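La protein (Trypanosoma brucei, PDB 1S29) probably binds RNA, this chain being its N-terminal La motif, a winged-helix domain that mediates RNA binding through a conserved aromatic patch. Local coordinates at residues 66-69 and 70-73; 58-62 and 63-67. One frame throughout, in Å; residues are numbered along the deposited sequence.

Contact 1: 66-69 and 70-73; sequences VVEA and IRPS
A bend in each chain lets Glu68 and Arg71, three residues apart at the end of a helix, meet side by side. Glu68 CG lies beside its backbone N and the chain then folds at its second torsion (chi2 -53°), while Arg71 starts with CG anti to N (chi1 -169°) and bends at chi3, which leaves the two chains alongside each other with their ends pointing the same way. The result is an end-on, two-pronged salt bridge. Arg71 NH1 reaches Glu68 OE2 at 2.8 Å and Arg71 NH2 reaches Glu68 OE1 at 3.1 Å, each along a nearly straight N-H. The acid lies close to the guanidinium plane, but the two flat groups are twisted 44° apart, and both oxygens are approached from above the carboxylate plane. Two bonds at once limit rotation of the guanidinium, whose terminal NH2 also rests 3.7 Å from Val67 CG1.

Beneath this surface pair the backbone keeps its helical i to i+4 pattern for two more steps: Ile70 N donates to Val66 O at 2.9 Å, and Arg71 N to Val67 O at 3.0 Å. Pro72 has no N-H to continue the series; its CD instead packs 3.4 Å from Glu68 O. The chain then leaves in a type I turn, closed by Ser73 N bonding to Ile70 O. On the buried side, Val66 CG1 and Ile70 CD1 press together at 3.3 Å, tighter than usual for two carbons.

In the fold, this helix end is held between several elements. Ala69 touches Leu14 of helix 8-21, Ile70 packs on Leu76 and Leu78 of strand 76-78, and both Val67 and Ile70 touch Leu47 of helix 47-50.

Contact 2: 58-62 and 63-67; sequences SVTTD and VKEVV
Side-chain hydrogen bonds join Thr60 and Asp62 to the first turn of the helix. Thr60 OG1 donates to the anti lone pair of Glu65 OE1 at 2.6 Å, the two chains running antiparallel alongside each other. Thr60 OG1 also accepts from Asp62 N at 3.0 Å, which makes an ST turn and fixes the hydroxyl between a donor and an acceptor. With its CG anti to the backbone N (chi1 -178°), Asp62 brings OD1 to 2.8 Å from Lys64 N, which meets it from above the carboxylate plane.

Among backbone bonds, Asp62 O is gripped twice. Val66 N lies 3.3 Å from Asp62 O, in the carbonyl plane, whereas Glu65 N, 3.0 Å from the same Asp62 O, sits well above it.

One water adds a bridge, accepting from Thr61 N and donating to Glu65 OE1, so that this oxygen receives two bonds.

Apolar contact is slight: Thr60 CG2 meets Val66 CG2 at 3.7 Å, crossing at a slant.

Asp62 is the N-cap of helix 63-70, its OD1 accepting from Lys64 N, and an ST turn at Thr60 leads into it, in the winged-helix domain.

How the contacts relate
Contacts 2 and 1 illustrate how one short helix is finished at its two ends. Along the chain contact 2 comes first, where the loop after helix 54-57 enters helix 63-70; contact 1 follows, where that helix gives way to the loop before strand 76-78. Their centres are 10 Å apart, and they overlap in Val66 and Val67. Helix 8-21 is touched by both: by loop residues before helix 63-70 in contact 2, and by residues at the far end of that helix in contact 1, which also reaches the three-stranded antiparallel sheet through its outer strand 76-78. The two contacts thus mark the start and end of helix 63-70 in the winged-helix La domain.

Contact 1: 66-69 and 70-73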
loop_
_atom_site.group_PDB
_atom_site.type_symbol
_atom_site.label_atom_id
_atom_site.label_comp_id
_atom_site.label_asym_id
_atom_site.label_seq_id
_atom_site.Cartn_x
_atom_site.Cartn_y
_atom_site.Cartn_z
ATOM N N VAL A 66 -4.939 -1.571 6.814
ATOM C CA VAL A 66 -3.965 -1.602 5.734
ATOM C C VAL A 66 -2.571 -1.815 6.321
ATOM O O VAL A 66 -1.751 -2.501 5.730
ATOM C CB VAL A 66 -3.995 -0.294 4.907
ATOM C CG1 VAL A 66 -2.953 -0.347 3.801
ATOM C CG2 VAL A 66 -5.375 -0.104 4.303
ATOM N N VAL A 67 -2.313 -1.244 7.495
ATOM C CA VAL A 67 -1.009 -1.412 8.135
ATOM C C VAL A 67 -0.765 -2.891 8.451
ATOM O O VAL A 67 0.314 -3.429 8.176
ATOM C CB VAL A 67 -0.912 -0.596 9.455
ATOM C CG1 VAL A 67 0.367 -0.946 10.195
ATOM C CG2 VAL A 67 -0.939 0.884 9.156
ATOM N N GLU A 68 -1.773 -3.552 9.016
ATOM C CA GLU A 68 -1.648 -4.965 9.366
ATOM C C GLU A 68 -1.483 -5.837 8.126
ATOM O O GLU A 68 -0.721 -6.808 8.124
ATOM C CB GLU A 68 -2.876 -5.418 10.156
ATOM C CG GLU A 68 -3.094 -4.617 11.418
ATOM C CD GLU A 68 -1.853 -4.573 12.289
ATOM O OE1 GLU A 68 -1.435 -3.455 12.661
ATOM O OE2 GLU A 68 -1.300 -5.652 12.599
ATOM N N ALA A 69 -2.202 -5.487 7.070
ATOM C CA ALA A 69 -2.126 -6.239 5.830
ATOM C C ALA A 69 -0.760 -6.108 5.166
ATOM O O ALA A 69 -0.236 -7.068 4.603
ATOM C CB ALA A 69 -3.212 -5.759 4.870
ATOM N N ILE A 70 -0.184 -4.913 5.239
ATOM C CA ILE A 70 1.099 -4.639 4.610
ATOM C C ILE A 70 2.342 -5.126 5.343
ATOM O O ILE A 70 3.279 -5.597 4.710
ATOM C CB ILE A 70 1.338 -3.126 4.453
ATOM C CG1 ILE A 70 0.243 -2.501 3.585
ATOM C CG2 ILE A 70 2.714 -2.863 3.861
ATOM C CD1 ILE A 70 0.263 -0.988 3.573
ATOM N N ARG A 71 2.344 -5.028 6.667
ATOM C CA ARG A 71 3.521 -5.395 7.453
ATOM C C ARG A 71 4.345 -6.613 7.021
ATOM O O ARG A 71 5.563 -6.520 6.898
ATOM C CB ARG A 71 3.164 -5.534 8.942
ATOM C CG ARG A 71 4.417 -5.651 9.815
ATOM C CD ARG A 71 4.127 -5.786 11.304
ATOM N NE ARG A 71 3.468 -4.614 11.875
ATOM C CZ ARG A 71 2.155 -4.512 12.056
ATOM N NH1 ARG A 71 1.358 -5.514 11.711
ATOM N NH2 ARG A 71 1.638 -3.413 12.593
ATOM N N PRO A 72 3.702 -7.768 6.787
ATOM C CA PRO A 72 4.425 -8.982 6.376
ATOM C C PRO A 72 5.209 -8.905 5.069
ATOM O O PRO A 72 6.093 -9.725 4.821
ATOM C CB PRO A 72 3.314 -10.028 6.282
ATOM C CG PRO A 72 2.292 -9.534 7.254
ATOM C CD PRO A 72 2.272 -8.060 6.973
ATOM N N SER A 73 4.880 -7.928 4.231
ATOM C CA SER A 73 5.525 -7.791 2.933
ATOM C C SER A 73 7.034 -7.595 2.970
ATOM O O SER A 73 7.569 -6.933 3.858
ATOM C CB SER A 73 4.896 -6.636 2.156
ATOM O OG SER A 73 5.483 -6.536 0.877
#

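Contact 2: 58-62 and 63-67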
loop_
_atom_site.group_PDB
_atom_site.type_symbol
_atom_site.label_atom_id
_atom_site.label_comp_id
_atom_site.label_asym_id
_atom_site.label_seq_id
_atom_site.Cartn_x
_atom_site.Cartn_y
_atom_site.Cartn_z
ATOM N N SER A 58 -12.163 -1.625 -2.074
ATOM C CA SER A 58 -13.171 -2.669 -2.049
ATOM C C SER A 58 -13.004 -3.593 -0.846
ATOM O O SER A 58 -13.933 -4.303 -0.469
ATOM C CB SER A 58 -13.111 -3.482 -3.337
ATOM O OG SER A 58 -11.807 -3.978 -3.546
ATOM N N VAL A 59 -11.819 -3.562 -0.239
ATOM C CA VAL A 59 -11.496 -4.413 0.904
ATOM C C VAL A 59 -11.570 -3.727 2.270
ATOM O O VAL A 59 -12.008 -4.332 3.251
ATOM C CB VAL A 59 -10.071 -5.007 0.740
ATOM C CG1 VAL A 59 -9.668 -5.766 2.000
ATOM C CG2 VAL A 59 -10.026 -5.915 -0.479
ATOM N N THR A 60 -11.150 -2.468 2.334
ATOM C CA THR A 60 -11.151 -1.753 3.602
ATOM C C THR A 60 -11.215 -0.240 3.415
ATOM O O THR A 60 -10.947 0.274 2.336
ATOM C CB THR A 60 -9.870 -2.095 4.394
ATOM O OG1 THR A 60 -9.841 -1.357 5.623
ATOM C CG2 THR A 60 -8.636 -1.742 3.565
ATOM N N THR A 61 -11.580 0.465 4.479
ATOM C CA THR A 61 -11.647 1.921 4.440
ATOM C C THR A 61 -10.912 2.441 5.673
ATOM O O THR A 61 -11.044 3.607 6.043
ATOM C CB THR A 61 -13.113 2.433 4.464
ATOM O OG1 THR A 61 -13.764 1.985 5.657
ATOM C CG2 THR A 61 -13.875 1.919 3.254
ATOM N N ASP A 62 -10.125 1.560 6.289
ATOM C CA ASP A 62 -9.373 1.877 7.503
ATOM C C ASP A 62 -7.861 1.700 7.340
ATOM O O ASP A 62 -7.376 0.590 7.115
ATOM C CB ASP A 62 -9.874 0.988 8.647
ATOM C CG ASP A 62 -9.182 1.273 9.969
ATOM O OD1 ASP A 62 -8.327 2.185 10.030
ATOM O OD2 ASP A 62 -9.508 0.575 10.953
ATOM N N VAL A 63 -7.120 2.796 7.473
ATOM C CA VAL A 63 -5.665 2.755 7.341
ATOM C C VAL A 63 -5.022 1.766 8.312
ATOM O O VAL A 63 -3.975 1.197 8.021
ATOM C CB VAL A 63 -5.037 4.147 7.592
ATOM C CG1 VAL A 63 -5.440 5.110 6.492
ATOM C CG2 VAL A 63 -5.470 4.672 8.953
ATOM N N LYS A 64 -5.649 1.555 9.464
ATOM C CA LYS A 64 -5.093 0.640 10.453
ATOM C C LYS A 64 -5.129 -0.810 9.988
ATOM O O LYS A 64 -4.255 -1.604 10.341
ATOM C CB LYS A 64 -5.815 0.819 11.789
ATOM C CG LYS A 64 -5.616 2.219 12.346
ATOM C CD LYS A 64 -6.207 2.395 13.729
ATOM C CE LYS A 64 -5.968 3.810 14.234
ATOM N NZ LYS A 64 -4.515 4.145 14.269
ATOM N N GLU A 65 -6.123 -1.157 9.180
ATOM C CA GLU A 65 -6.202 -2.516 8.662
ATOM C C GLU A 65 -5.174 -2.660 7.538
ATOM O O GLU A 65 -4.592 -3.727 7.339
ATOM C CB GLU A 65 -7.613 -2.813 8.143
ATOM C CG GLU A 65 -8.693 -2.739 9.218
ATOM C CD GLU A 65 -10.049 -3.227 8.734
ATOM O OE1 GLU A 65 -10.433 -2.876 7.601
ATOM O OE2 GLU A 65 -10.732 -3.947 9.493
ATOM N N VAL A 66 -4.939 -1.571 6.814
ATOM C CA VAL A 66 -3.965 -1.602 5.734
ATOM C C VAL A 66 -2.571 -1.815 6.321
ATOM O O VAL A 66 -1.751 -2.501 5.730
ATOM C CB VAL A 66 -3.995 -0.294 4.907
ATOM C CG1 VAL A 66 -2.953 -0.347 3.801
ATOM C CG2 VAL A 66 -5.375 -0.104 4.303
ATOM N N VAL A 67 -2.313 -1.244 7.495
ATOM C CA VAL A 67 -1.009 -1.412 8.135
ATOM C C VAL A 67 -0.765 -2.891 8.451
ATOM O O VAL A 67 0.314 -3.429 8.176
ATOM C CB VAL A 67 -0.912 -0.596 9.455
ATOM C CG1 VAL A 67 0.367 -0.946 10.195
ATOM C CG2 VAL A 67 -0.939 0.884 9.156
HETATM O O HOH W 1 -12.737 -0.974 6.768
#